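Local coordinates for protein xyloglucan-specific endo-beta-1,4-glucanase BoGH9A (Bacteroides ovatus, PDB 6DHT) that cleaves internal beta-1,4-glucosidic linkages in the backbone of plant xyloglucans, releasing xyloglucan oligosaccharides for a gut bacterium, at residues A[177-181]-A[373-378]; A[185-189]-A[555-559]; A[263-269]-A[303-307]; A[269-274]-A[341-345]; A[276-280]-A[348-352]. All blocks are in the same frame, centred on the assembly; numbering follows the deposited sequence.

Interaction 1 (A[177-181]-A[373-378]). With CA (calcium ion), chain C.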
# COMPACT_ATOMS: atom_id res chain seq x y z
N VAL A 177 9.21 -5.99 -9.28
CA VAL A 177 7.87 -6.53 -9.05
C VAL A 177 7.16 -5.70 -8.00
O VAL A 177 6.03 -5.21 -8.21
CB VAL A 177 7.93 -8.01 -8.67
CG1 VAL A 177 6.63 -8.50 -8.06
CG2 VAL A 177 8.28 -8.84 -9.90
N ASN A 178 7.81 -5.51 -6.85
CA ASN A 178 7.12 -4.86 -5.76
C ASN A 178 6.90 -3.38 -6.04
O ASN A 178 5.82 -2.84 -5.73
CB ASN A 178 7.90 -5.04 -4.47
CG ASN A 178 7.03 -4.85 -3.26
OD1 ASN A 178 5.91 -5.35 -3.22
ND2 ASN A 178 7.51 -4.07 -2.31
N SER A 179 7.86 -2.70 -6.64
CA SER A 179 7.67 -1.27 -6.84
C SER A 179 6.71 -0.99 -8.00
O SER A 179 5.95 -0.03 -7.93
CB SER A 179 9.00 -0.52 -6.96
OG SER A 179 9.68 -0.85 -8.14
N GLY A 180 6.72 -1.84 -9.03
CA GLY A 180 5.78 -1.74 -10.12
C GLY A 180 4.36 -1.95 -9.64
O GLY A 180 3.47 -1.18 -10.01
N TYR A 181 4.15 -2.98 -8.85
CA TYR A 181 2.85 -3.24 -8.23
C TYR A 181 2.40 -2.05 -7.38
O TYR A 181 1.23 -1.60 -7.43
CB TYR A 181 2.94 -4.46 -7.31
CG TYR A 181 1.79 -4.50 -6.36
CD1 TYR A 181 0.53 -4.95 -6.75
CD2 TYR A 181 1.96 -4.05 -5.06
CE1 TYR A 181 -0.53 -4.95 -5.84
CE2 TYR A 181 0.92 -4.03 -4.17
CZ TYR A 181 -0.33 -4.48 -4.57
OH TYR A 181 -1.37 -4.48 -3.64
N PRO A 373 -5.98 -6.98 -4.28
CA PRO A 373 -4.64 -6.82 -4.85
C PRO A 373 -3.52 -7.22 -3.88
O PRO A 373 -3.67 -7.08 -2.67
CB PRO A 373 -4.59 -5.32 -5.21
CG PRO A 373 -5.54 -4.68 -4.27
CD PRO A 373 -6.66 -5.68 -4.10
N GLY A 374 -2.43 -7.72 -4.45
CA GLY A 374 -1.18 -7.96 -3.74
C GLY A 374 -0.05 -8.03 -4.73
O GLY A 374 -0.28 -8.19 -5.93
N TRP A 375 1.18 -7.92 -4.25
CA TRP A 375 2.31 -7.80 -5.16
C TRP A 375 2.41 -8.94 -6.18
O TRP A 375 2.85 -8.72 -7.30
CB TRP A 375 3.64 -7.61 -4.41
CG TRP A 375 4.09 -8.77 -3.54
CD1 TRP A 375 3.96 -8.86 -2.20
CD2 TRP A 375 4.75 -9.98 -3.97
NE1 TRP A 375 4.52 -10.05 -1.75
CE2 TRP A 375 5.00 -10.75 -2.82
CE3 TRP A 375 5.16 -10.47 -5.21
CZ2 TRP A 375 5.64 -12.00 -2.88
CZ3 TRP A 375 5.79 -11.72 -5.27
CH2 TRP A 375 6.02 -12.46 -4.11
N GLY A 376 2.00 -10.14 -5.78
CA GLY A 376 2.10 -11.30 -6.64
C GLY A 376 0.78 -11.70 -7.28
O GLY A 376 0.70 -12.67 -8.02
N ASN A 377 -0.26 -10.93 -6.98
CA ASN A 377 -1.60 -11.19 -7.49
C ASN A 377 -2.22 -9.90 -7.99
O ASN A 377 -2.91 -9.18 -7.25
CB ASN A 377 -2.51 -11.81 -6.43
CG ASN A 377 -3.94 -12.05 -6.97
OD1 ASN A 377 -4.23 -11.92 -8.20
ND2 ASN A 377 -4.85 -12.39 -6.06
N THR A 378 -1.97 -9.62 -9.26
CA THR A 378 -2.30 -8.33 -9.84
C THR A 378 -3.62 -8.35 -10.61
O THR A 378 -3.93 -7.41 -11.33
CB THR A 378 -1.17 -7.82 -10.74
OG1 THR A 378 -0.95 -8.74 -11.82
CG2 THR A 378 0.12 -7.69 -9.97
CA CA C . 1.10 -13.60 -10.16
O HOH W 1 0.49 -15.47 -8.66
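The phenol ring of Tyr-181 lies flat beneath the turn that starts at Gly-374, so that backbone rather than side chain covers one of its faces. CA of Trp-375 stands 3.7 Å from the ring centroid, 17° off the normal, in a CH-pi contact, while the carbonyl carbon of Gly-374 sits over the rim of the same face. The broad, flat phenol of Tyr-181 suits this place because it offers a face for the peptide to lie on. Pro-373 comes at the ring's edge, its CB 3.7 Å from Tyr-181 OH. Helix 176-192 belongs to the helical catalytic domain of family 9, an (alpha/alpha)6 barrel, and residues 373-378 form part of the loop joining helices 356-364 and 379-386. Within that loop a type I turn runs from Gly-374 to Asn-377, closed by a bond of 2.9 Å from Asn-377 N to Gly-374 O. The indole of Trp-375 stands nearly upright against the amide of Asn-178, the two planes 88° apart. Asn-178 OD1 meets Trp-375 CB at 3.4 Å, and the amide nitrogen ND2 of Asn-178 is held by Asp-168 and Asn-552. On Val-177 the methyl CG1, anti to the backbone N (chi1 164°), reaches CE3 of the Trp-375 indole at 3.8 Å. One residue beyond the tryptophan, Gly-376 O binds the calcium ion at 2.4 Å; Asp-335, His-337, Asp-340 and Glu-341 provide further ligands.

Interaction 2 (A[185-189]-A[555-559])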
# COMPACT_ATOMS: atom_id res chain seq x y z
N LEU A 185 -0.96 0.20 -7.93
CA LEU A 185 -2.07 0.33 -6.99
C LEU A 185 -2.35 1.81 -6.70
O LEU A 185 -3.50 2.24 -6.77
CB LEU A 185 -1.74 -0.42 -5.69
CG LEU A 185 -2.82 -0.30 -4.60
CD1 LEU A 185 -4.17 -0.80 -5.07
CD2 LEU A 185 -2.37 -1.04 -3.36
N MET A 186 -1.31 2.60 -6.40
CA MET A 186 -1.52 3.99 -6.06
C MET A 186 -2.08 4.75 -7.25
O MET A 186 -2.96 5.61 -7.10
CB MET A 186 -0.26 4.65 -5.51
CG MET A 186 0.11 4.08 -4.14
SD MET A 186 1.55 4.84 -3.40
CE MET A 186 2.85 4.08 -4.32
N GLN A 187 -1.59 4.44 -8.44
CA GLN A 187 -2.07 5.10 -9.66
C GLN A 187 -3.48 4.64 -10.05
O GLN A 187 -4.18 5.35 -10.79
CB GLN A 187 -1.04 4.94 -10.81
CG GLN A 187 0.17 5.82 -10.55
CD GLN A 187 1.19 5.94 -11.68
OE1 GLN A 187 2.00 6.88 -11.64
NE2 GLN A 187 1.22 5.02 -12.62
N SER A 188 -3.93 3.48 -9.58
CA SER A 188 -5.33 3.08 -9.77
C SER A 188 -6.21 4.06 -8.98
O SER A 188 -7.22 4.57 -9.50
CB SER A 188 -5.58 1.65 -9.28
OG SER A 188 -4.81 0.70 -10.01
N ILE A 189 -5.87 4.35 -7.73
CA ILE A 189 -6.69 5.24 -6.93
C ILE A 189 -6.56 6.69 -7.43
O ILE A 189 -7.55 7.45 -7.46
CB ILE A 189 -6.37 5.07 -5.40
CG1 ILE A 189 -7.13 3.86 -4.80
CG2 ILE A 189 -6.71 6.29 -4.58
CD1 ILE A 189 -6.82 2.56 -5.37
N ALA A 555 1.66 1.45 -0.01
CA ALA A 555 0.84 1.71 -1.19
C ALA A 555 -0.61 1.45 -0.85
O ALA A 555 -1.50 2.20 -1.24
CB ALA A 555 1.27 0.84 -2.35
N ALA A 556 -0.85 0.37 -0.10
CA ALA A 556 -2.20 0.04 0.37
C ALA A 556 -2.76 1.13 1.26
O ALA A 556 -3.92 1.52 1.16
CB ALA A 556 -2.20 -1.29 1.09
N LEU A 557 -1.94 1.60 2.18
CA LEU A 557 -2.36 2.70 3.06
C LEU A 557 -2.67 3.97 2.29
O LEU A 557 -3.69 4.61 2.54
CB LEU A 557 -1.27 2.97 4.09
CG LEU A 557 -1.54 4.08 5.10
CD1 LEU A 557 -2.78 3.77 5.94
CD2 LEU A 557 -0.32 4.32 5.97
N VAL A 558 -1.82 4.35 1.35
CA VAL A 558 -2.12 5.52 0.51
C VAL A 558 -3.43 5.31 -0.24
O VAL A 558 -4.28 6.22 -0.30
CB VAL A 558 -1.00 5.74 -0.52
CG1 VAL A 558 -1.44 6.70 -1.63
CG2 VAL A 558 0.28 6.26 0.12
N ALA A 559 -3.61 4.11 -0.78
CA ALA A 559 -4.84 3.80 -1.53
C ALA A 559 -6.09 3.98 -0.67
O ALA A 559 -7.03 4.67 -1.10
CB ALA A 559 -4.80 2.39 -2.10
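Met-186 lays its thioether along the side of helix 551-567, between Ala-555 and Val-558. Its CG is anti to the carbonyl carbon and the chain runs straight on to SD, then bends at the last torsion (chi3 -77°), which turns CE back to within 4.1 Å of Ala-555 CB. SD touches CG1 of Val-558 at 3.9 Å, the two side chains crossing at about a right angle. An unbranched, flexible methionine suits this place, since it can follow the uneven surface left by an alanine and a branched valine. The short segments run almost parallel, 7° apart, with axes 8.9 Å from each other; they join helix 176-192 to the C-terminal helix 551-567 in the (alpha/alpha)6 barrel. Leu-185 has CG anti to its own backbone N (chi1 178°), and from there CD2 extends over the peptide between Ala-555 and Ala-556, 3.9 Å from Ala-556 N. Its CG also meets the methyl of Ala-559 at 4.2 Å. One turn later Ile-189 comes to that methyl as well: CD1 approaches Ala-559 CB at 3.8 Å. The small methyls of Ala-555 and Ala-559, one turn apart, let the longer chains of Leu-185, Met-186 and Ile-189 lie close against the helix. Helix 105-117 adds Phe-115, which packs on both Met-186 and Val-558.

Interaction 3 (A[263-269]-A[303-307])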
# COMPACT_ATOMS: atom_id res chain seq x y z
N LYS A 263 16.65 -11.51 -15.44
CA LYS A 263 15.37 -11.06 -15.97
C LYS A 263 14.26 -12.04 -15.62
O LYS A 263 14.46 -13.25 -15.64
CB LYS A 263 15.48 -10.93 -17.49
CG LYS A 263 16.43 -9.86 -17.97
CD LYS A 263 16.71 -10.04 -19.46
CE LYS A 263 17.62 -8.96 -20.00
NZ LYS A 263 18.37 -9.44 -21.21
N SER A 264 13.07 -11.54 -15.28
CA SER A 264 11.94 -12.42 -14.96
C SER A 264 10.70 -11.98 -15.72
O SER A 264 10.57 -10.82 -16.10
CB SER A 264 11.66 -12.43 -13.47
OG SER A 264 11.15 -11.17 -13.06
N VAL A 265 9.79 -12.93 -15.93
CA VAL A 265 8.57 -12.66 -16.68
C VAL A 265 7.67 -11.71 -15.89
O VAL A 265 7.06 -10.82 -16.46
CB VAL A 265 7.83 -13.97 -17.04
CG1 VAL A 265 7.37 -14.72 -15.80
CG2 VAL A 265 6.70 -13.70 -17.98
N THR A 266 7.66 -11.88 -14.57
CA THR A 266 6.82 -11.03 -13.71
C THR A 266 7.38 -9.61 -13.64
O THR A 266 6.63 -8.64 -13.68
CB THR A 266 6.69 -11.64 -12.33
OG1 THR A 266 7.99 -12.05 -11.87
CG2 THR A 266 5.77 -12.84 -12.37
N ALA A 267 8.69 -9.46 -13.55
CA ALA A 267 9.28 -8.12 -13.64
C ALA A 267 8.92 -7.43 -14.95
O ALA A 267 8.55 -6.25 -14.97
CB ALA A 267 10.79 -8.18 -13.46
N ALA A 268 9.06 -8.16 -16.05
CA ALA A 268 8.76 -7.61 -17.34
C ALA A 268 7.30 -7.17 -17.44
O ALA A 268 7.01 -6.11 -17.96
CB ALA A 268 9.09 -8.61 -18.43
N LEU A 269 6.41 -8.01 -16.93
CA LEU A 269 4.98 -7.71 -17.02
C LEU A 269 4.54 -6.58 -16.07
O LEU A 269 3.76 -5.72 -16.47
CB LEU A 269 4.15 -8.96 -16.80
CG LEU A 269 4.27 -9.96 -17.94
CD1 LEU A 269 3.67 -11.26 -17.54
CD2 LEU A 269 3.60 -9.43 -19.19
N ALA A 303 8.76 -4.62 -23.26
CA ALA A 303 8.77 -5.54 -22.13
C ALA A 303 7.72 -6.64 -22.26
O ALA A 303 7.97 -7.79 -21.94
CB ALA A 303 8.56 -4.78 -20.82
N TYR A 304 6.53 -6.27 -22.73
CA TYR A 304 5.49 -7.26 -22.90
C TYR A 304 5.92 -8.29 -23.97
O TYR A 304 5.73 -9.49 -23.78
CB TYR A 304 4.18 -6.56 -23.29
CG TYR A 304 3.00 -7.48 -23.34
CD1 TYR A 304 2.65 -8.13 -24.51
CD2 TYR A 304 2.20 -7.68 -22.22
CE1 TYR A 304 1.58 -8.97 -24.56
CE2 TYR A 304 1.12 -8.53 -22.26
CZ TYR A 304 0.81 -9.17 -23.44
OH TYR A 304 -0.26 -10.01 -23.49
N ALA A 305 6.51 -7.79 -25.05
CA ALA A 305 7.04 -8.66 -26.09
C ALA A 305 8.03 -9.67 -25.51
O ALA A 305 7.95 -10.87 -25.79
CB ALA A 305 7.68 -7.84 -27.17
N TRP A 306 8.96 -9.20 -24.67
CA TRP A 306 9.91 -10.10 -24.04
C TRP A 306 9.19 -11.16 -23.23
O TRP A 306 9.51 -12.33 -23.31
CB TRP A 306 10.90 -9.33 -23.16
CG TRP A 306 12.02 -10.18 -22.59
CD1 TRP A 306 13.30 -10.29 -23.08
CD2 TRP A 306 11.96 -11.03 -21.44
NE1 TRP A 306 14.02 -11.15 -22.29
CE2 TRP A 306 13.23 -11.62 -21.28
CE3 TRP A 306 10.95 -11.35 -20.53
CZ2 TRP A 306 13.51 -12.51 -20.25
CZ3 TRP A 306 11.23 -12.22 -19.52
CH2 TRP A 306 12.50 -12.80 -19.38
N ALA A 307 8.19 -10.75 -22.44
CA ALA A 307 7.46 -11.69 -21.63
C ALA A 307 6.72 -12.76 -22.46
O ALA A 307 6.60 -13.91 -22.03
CB ALA A 307 6.46 -10.94 -20.74
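Ala-303, facing helix 265-281, sets its methyl against the backbone of that helix, with CB 3.5 Å from Ala-268 O. Two small residues meet here, and their CA atoms come within 5.2 Å. At Tyr-304 the ring carbon CD2 touches CD2 of Leu-269 at 3.8 Å, the two side chains meeting at a slant; the same ring packs edge-to-face with Tyr-358. Trp-306 carries the broadest share of the surface. Its CG is anti to the backbone N (chi1 -174°), which swings the indole across to the start of the opposite helix. Val-265 CA lies at the edge of the ring, CZ2 meets CB of Lys-263 at 3.7 Å, and CE3 reaches the methyl of Ala-268. Ala-307 then fits its CB between Val-265 CG2 and Leu-269 CD2, the latter only 3.6 Å away. The small side chains of Ala-303 and Ala-307 allow the antiparallel segments, inclined at 154°, to bring their axes to 8.5 Å, a pairing of helices in the (alpha/alpha)6 barrel. Across from Trp-306 the helix begins at Ser-264, the N-cap, whose OG accepts from Ala-267 N at 3.0 Å. The joining force is therefore apolar packing, while nearby polar atoms find partners of their own: Ala-267 N in the cap, Ser-264 OG also in His-238, and Lys-263 NZ in salt bridges with Asp-230 and Asp-233.

Interaction 4 (A[269-274]-A[341-345]). With CA (calcium ion), chain C.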
# COMPACT_ATOMS: atom_id res chain seq x y z
N LEU A 269 6.41 -8.01 -16.93
CA LEU A 269 4.98 -7.71 -17.02
C LEU A 269 4.54 -6.58 -16.07
O LEU A 269 3.76 -5.72 -16.47
CB LEU A 269 4.15 -8.96 -16.80
CG LEU A 269 4.27 -9.96 -17.94
CD1 LEU A 269 3.67 -11.26 -17.54
CD2 LEU A 269 3.60 -9.43 -19.19
N ASP A 270 5.02 -6.59 -14.83
CA ASP A 270 4.65 -5.51 -13.91
C ASP A 270 5.25 -4.18 -14.42
O ASP A 270 4.61 -3.13 -14.35
CB ASP A 270 5.15 -5.80 -12.52
CG ASP A 270 4.38 -6.91 -11.84
OD1 ASP A 270 3.22 -7.15 -12.23
OD2 ASP A 270 4.93 -7.59 -10.93
N PHE A 271 6.45 -4.23 -15.00
CA PHE A 271 7.02 -3.09 -15.69
C PHE A 271 6.12 -2.64 -16.86
O PHE A 271 5.82 -1.45 -17.02
CB PHE A 271 8.44 -3.47 -16.20
CG PHE A 271 9.13 -2.41 -17.02
CD1 PHE A 271 8.80 -2.26 -18.34
CD2 PHE A 271 10.14 -1.63 -16.50
CE1 PHE A 271 9.44 -1.33 -19.14
CE2 PHE A 271 10.79 -0.69 -17.28
CZ PHE A 271 10.45 -0.54 -18.62
N ALA A 272 5.70 -3.59 -17.69
CA ALA A 272 4.88 -3.26 -18.85
C ALA A 272 3.56 -2.62 -18.42
O ALA A 272 3.16 -1.61 -18.97
CB ALA A 272 4.64 -4.49 -19.68
N ALA A 273 2.93 -3.20 -17.41
CA ALA A 273 1.63 -2.72 -16.95
C ALA A 273 1.75 -1.30 -16.42
O ALA A 273 0.98 -0.42 -16.78
CB ALA A 273 1.07 -3.63 -15.90
N VAL A 274 2.71 -1.08 -15.52
CA VAL A 274 2.83 0.22 -14.89
C VAL A 274 3.33 1.28 -15.86
O VAL A 274 2.96 2.43 -15.77
CB VAL A 274 3.66 0.14 -13.60
CG1 VAL A 274 5.15 0.12 -13.86
CG2 VAL A 274 3.31 1.28 -12.65
N GLU A 341 -0.39 -11.18 -14.00
CA GLU A 341 0.47 -10.12 -14.51
C GLU A 341 0.23 -9.95 -16.02
O GLU A 341 0.23 -8.83 -16.53
CB GLU A 341 1.95 -10.41 -14.19
CG GLU A 341 2.34 -10.26 -12.69
CD GLU A 341 2.00 -11.47 -11.83
OE1 GLU A 341 1.51 -12.49 -12.36
OE2 GLU A 341 2.21 -11.40 -10.60
N PHE A 342 0.06 -11.05 -16.75
CA PHE A 342 -0.32 -10.96 -18.16
C PHE A 342 -1.66 -10.22 -18.29
O PHE A 342 -1.80 -9.33 -19.13
CB PHE A 342 -0.39 -12.36 -18.80
CG PHE A 342 0.92 -12.85 -19.38
CD1 PHE A 342 1.46 -12.23 -20.49
CD2 PHE A 342 1.59 -13.90 -18.81
CE1 PHE A 342 2.65 -12.67 -21.03
CE2 PHE A 342 2.79 -14.36 -19.35
CZ PHE A 342 3.31 -13.72 -20.47
N PHE A 343 -2.61 -10.54 -17.42
CA PHE A 343 -3.92 -9.88 -17.48
C PHE A 343 -3.82 -8.39 -17.24
O PHE A 343 -4.37 -7.58 -17.98
CB PHE A 343 -4.89 -10.49 -16.48
CG PHE A 343 -6.21 -9.79 -16.41
CD1 PHE A 343 -7.10 -9.93 -17.45
CD2 PHE A 343 -6.57 -9.02 -15.31
CE1 PHE A 343 -8.32 -9.31 -17.41
CE2 PHE A 343 -7.79 -8.40 -15.28
CZ PHE A 343 -8.68 -8.54 -16.33
N TRP A 344 -3.09 -8.03 -16.19
CA TRP A 344 -2.95 -6.61 -15.85
C TRP A 344 -2.20 -5.86 -16.97
O TRP A 344 -2.67 -4.82 -17.46
CB TRP A 344 -2.29 -6.43 -14.46
CG TRP A 344 -2.05 -5.01 -14.11
CD1 TRP A 344 -2.83 -3.94 -14.43
CD2 TRP A 344 -0.91 -4.47 -13.42
NE1 TRP A 344 -2.26 -2.77 -13.98
CE2 TRP A 344 -1.09 -3.07 -13.34
CE3 TRP A 344 0.23 -5.04 -12.84
CZ2 TRP A 344 -0.16 -2.23 -12.73
CZ3 TRP A 344 1.15 -4.20 -12.22
CH2 TRP A 344 0.94 -2.81 -12.18
N ALA A 345 -1.07 -6.40 -17.41
CA ALA A 345 -0.33 -5.77 -18.48
C ALA A 345 -1.10 -5.64 -19.80
O ALA A 345 -1.09 -4.59 -20.41
CB ALA A 345 0.99 -6.51 -18.74
CA CA C . 1.10 -13.60 -10.16
O HOH W 2 3.72 -9.52 -9.68
O HOH W 1 0.49 -15.47 -8.66
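Asp-270 and Glu-341 both set CG anti to the carbonyl carbon, and Glu-341 then bends at its second torsion (chi2 81°), bringing the two carboxylates to one end of the contact, where their planes stand 49° apart. The carboxylates do not touch: a water lies between them, 2.6 Å from both Asp-270 OD2 and Glu-341 OE2. Asp-270 OD1 rests instead against the methylene CG of Glu-341 and at the edge of the Trp-344 indole, 3.6 Å from CZ3. Glu-341 spends both oxygens on the calcium ion, with OE1 and OE2 each 2.5 Å from the metal, a bidentate grip that a glutamate reaching from a helix can supply; Asp-335, His-337, Asp-340 and Gly-376 belong to the same site.

Below the acidic end the contact turns apolar. The methyl of Ala-273 sits over the six-membered ring of Trp-344, CB 3.3 Å from its centroid in a close CH-pi contact, and with alanine on both sides the CA atoms of Ala-273 and Ala-345 come to 3.9 Å. Leu-269 sets its methyl CD1 over the centre of the Phe-342 ring. The segments run nearly parallel, 20° apart, as two helices of the (alpha/alpha)6 barrel. With both glutamate oxygens on the metal, its negative charge is probably well compensated, and the bridging water would ease the approach of Asp-270. Asp-270 thus probably acts as a second-shell partner of the calcium site, linked to it through the water.

Interaction 5 (A[276-280]-A[348-352]). With EDO (1,2-ethanediol), chain I.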
# COMPACT_ATOMS: atom_id res chain seq x y z
N ALA A 276 2.69 1.25 -19.20
CA ALA A 276 1.51 1.54 -20.03
C ALA A 276 0.52 2.45 -19.28
O ALA A 276 0.00 3.43 -19.83
CB ALA A 276 0.86 0.25 -20.45
N GLN A 277 0.24 2.11 -18.01
CA GLN A 277 -0.59 2.94 -17.15
C GLN A 277 -0.01 4.36 -17.07
O GLN A 277 -0.71 5.35 -17.27
CB GLN A 277 -0.63 2.32 -15.76
CG GLN A 277 -1.61 2.94 -14.75
CD GLN A 277 -1.36 2.46 -13.34
OE1 GLN A 277 -0.24 2.47 -12.85
NE2 GLN A 277 -2.41 2.01 -12.69
N SER A 278 1.27 4.45 -16.70
CA SER A 278 1.92 5.74 -16.53
C SER A 278 1.92 6.60 -17.81
O SER A 278 1.86 7.82 -17.73
CB SER A 278 3.35 5.56 -16.02
OG SER A 278 3.33 4.86 -14.77
N SER A 279 2.03 5.94 -18.96
CA SER A 279 2.02 6.65 -20.23
C SER A 279 0.78 7.53 -20.32
O SER A 279 0.87 8.69 -20.72
CB SER A 279 2.05 5.66 -21.38
OG SER A 279 2.14 6.37 -22.60
N ARG A 280 -0.37 7.00 -19.93
CA ARG A 280 -1.61 7.77 -19.98
C ARG A 280 -1.62 8.89 -18.97
O ARG A 280 -2.03 10.02 -19.24
CB ARG A 280 -2.83 6.87 -19.72
CG ARG A 280 -2.97 5.70 -20.65
CD ARG A 280 -4.33 5.01 -20.50
NE ARG A 280 -4.66 4.59 -19.14
CZ ARG A 280 -4.33 3.42 -18.60
NH1 ARG A 280 -3.64 2.54 -19.30
NH2 ARG A 280 -4.68 3.14 -17.35
N GLU A 348 -3.76 -2.91 -19.42
CA GLU A 348 -3.22 -1.57 -19.51
C GLU A 348 -2.81 -1.24 -20.94
O GLU A 348 -3.00 -0.12 -21.37
CB GLU A 348 -2.02 -1.41 -18.55
CG GLU A 348 -2.35 -1.54 -17.07
CD GLU A 348 -3.13 -0.34 -16.50
OE1 GLU A 348 -3.48 0.63 -17.24
OE2 GLU A 348 -3.39 -0.36 -15.27
N LEU A 349 -2.17 -2.19 -21.62
CA LEU A 349 -1.75 -1.93 -22.99
C LEU A 349 -2.94 -1.73 -23.92
O LEU A 349 -2.90 -0.87 -24.78
CB LEU A 349 -0.82 -3.04 -23.49
CG LEU A 349 0.62 -2.82 -22.98
CD1 LEU A 349 1.44 -4.09 -23.02
CD2 LEU A 349 1.32 -1.68 -23.72
N TYR A 350 -4.00 -2.49 -23.70
CA TYR A 350 -5.23 -2.26 -24.45
C TYR A 350 -5.77 -0.84 -24.23
O TYR A 350 -6.15 -0.15 -25.18
CB TYR A 350 -6.29 -3.28 -24.08
CG TYR A 350 -7.64 -3.10 -24.78
CD1 TYR A 350 -7.71 -2.93 -26.17
CD2 TYR A 350 -8.83 -3.15 -24.08
CE1 TYR A 350 -8.93 -2.79 -26.81
CE2 TYR A 350 -10.05 -3.03 -24.72
CZ TYR A 350 -10.09 -2.84 -26.09
OH TYR A 350 -11.31 -2.72 -26.73
N PHE A 351 -5.82 -0.39 -22.98
CA PHE A 351 -6.38 0.94 -22.72
C PHE A 351 -5.47 2.07 -23.19
O PHE A 351 -5.95 3.12 -23.60
CB PHE A 351 -6.79 1.09 -21.25
CG PHE A 351 -7.96 0.21 -20.88
CD1 PHE A 351 -9.15 0.29 -21.60
CD2 PHE A 351 -7.86 -0.72 -19.87
CE1 PHE A 351 -10.21 -0.53 -21.31
CE2 PHE A 351 -8.92 -1.55 -19.57
CZ PHE A 351 -10.10 -1.45 -20.28
N SER A 352 -4.16 1.83 -23.20
CA SER A 352 -3.25 2.86 -23.69
C SER A 352 -3.08 2.90 -25.22
O SER A 352 -2.77 3.96 -25.75
CB SER A 352 -1.87 2.69 -23.07
OG SER A 352 -1.98 2.83 -21.65
C1 EDO I . -5.11 10.55 -16.62
O1 EDO I . -5.00 9.65 -17.73
C2 EDO I . -6.45 10.30 -15.95
O2 EDO I . -6.73 8.89 -15.94
O HOH W 3 -4.88 1.45 -14.38
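Arg-280 grips Glu-348 end-on, NH1 and NH2 both donating to the single oxygen OE1, each at 2.8 Å. The guanidinium and carboxylate planes are nearly coplanar, 9° apart. NH2 meets the syn lone pair of OE1, whereas NH1 comes nearly along the C-O bond direction; arginine suits this place because its two end nitrogens can share one acceptor. NH1 also donates to Ser-352 OG at 2.9 Å, tilted 15° from the guanidinium plane, and NH2 has a further acceptor in Gln-191. Ser-352 OG lies 2.8 Å from Ala-276 O. The second glutamate oxygen, OE2, takes a bond from Trp-344 NE1 and another from a water at 2.5 Å, which in turn accepts from Gln-277 NE2 at 3.0 Å. Gln-277 completes its amide with Gln-187 at OE1 and Gly-184 O at NE2. Beside this polar cluster the methyl of Ala-276 packs on Leu-349 CD2 at 3.8 Å, a small residue that allows the two helices to approach closely. The two segments cross at 28° near the C-terminal ends of helices 265-281 and 339-353; helix 176-192 meets them on the Gln-277 side, and helix 292-309 packs on Leu-349.

Helix 176-192 is the first to be used: interaction 1 ties its start to the loop at 373-378, and interaction 2, further along, joins it to the C-terminal helix 551-567. These two cross, because their segments alternate in the sequence. Interactions 3, 4 and 5 all begin on helix 265-281 and fall within the spans of both. Interaction 3 closes the short loop to helix 292-309, while 4 and 5 reach on to helix 339-353; the three cross one another. Interactions 3 and 4 share Leu-269, and 1 and 4 meet at the calcium ion. Gln-187, within interaction 2, links to Gln-277 and Ser-278 of interaction 5, tying helices 176-192 and 265-281 together.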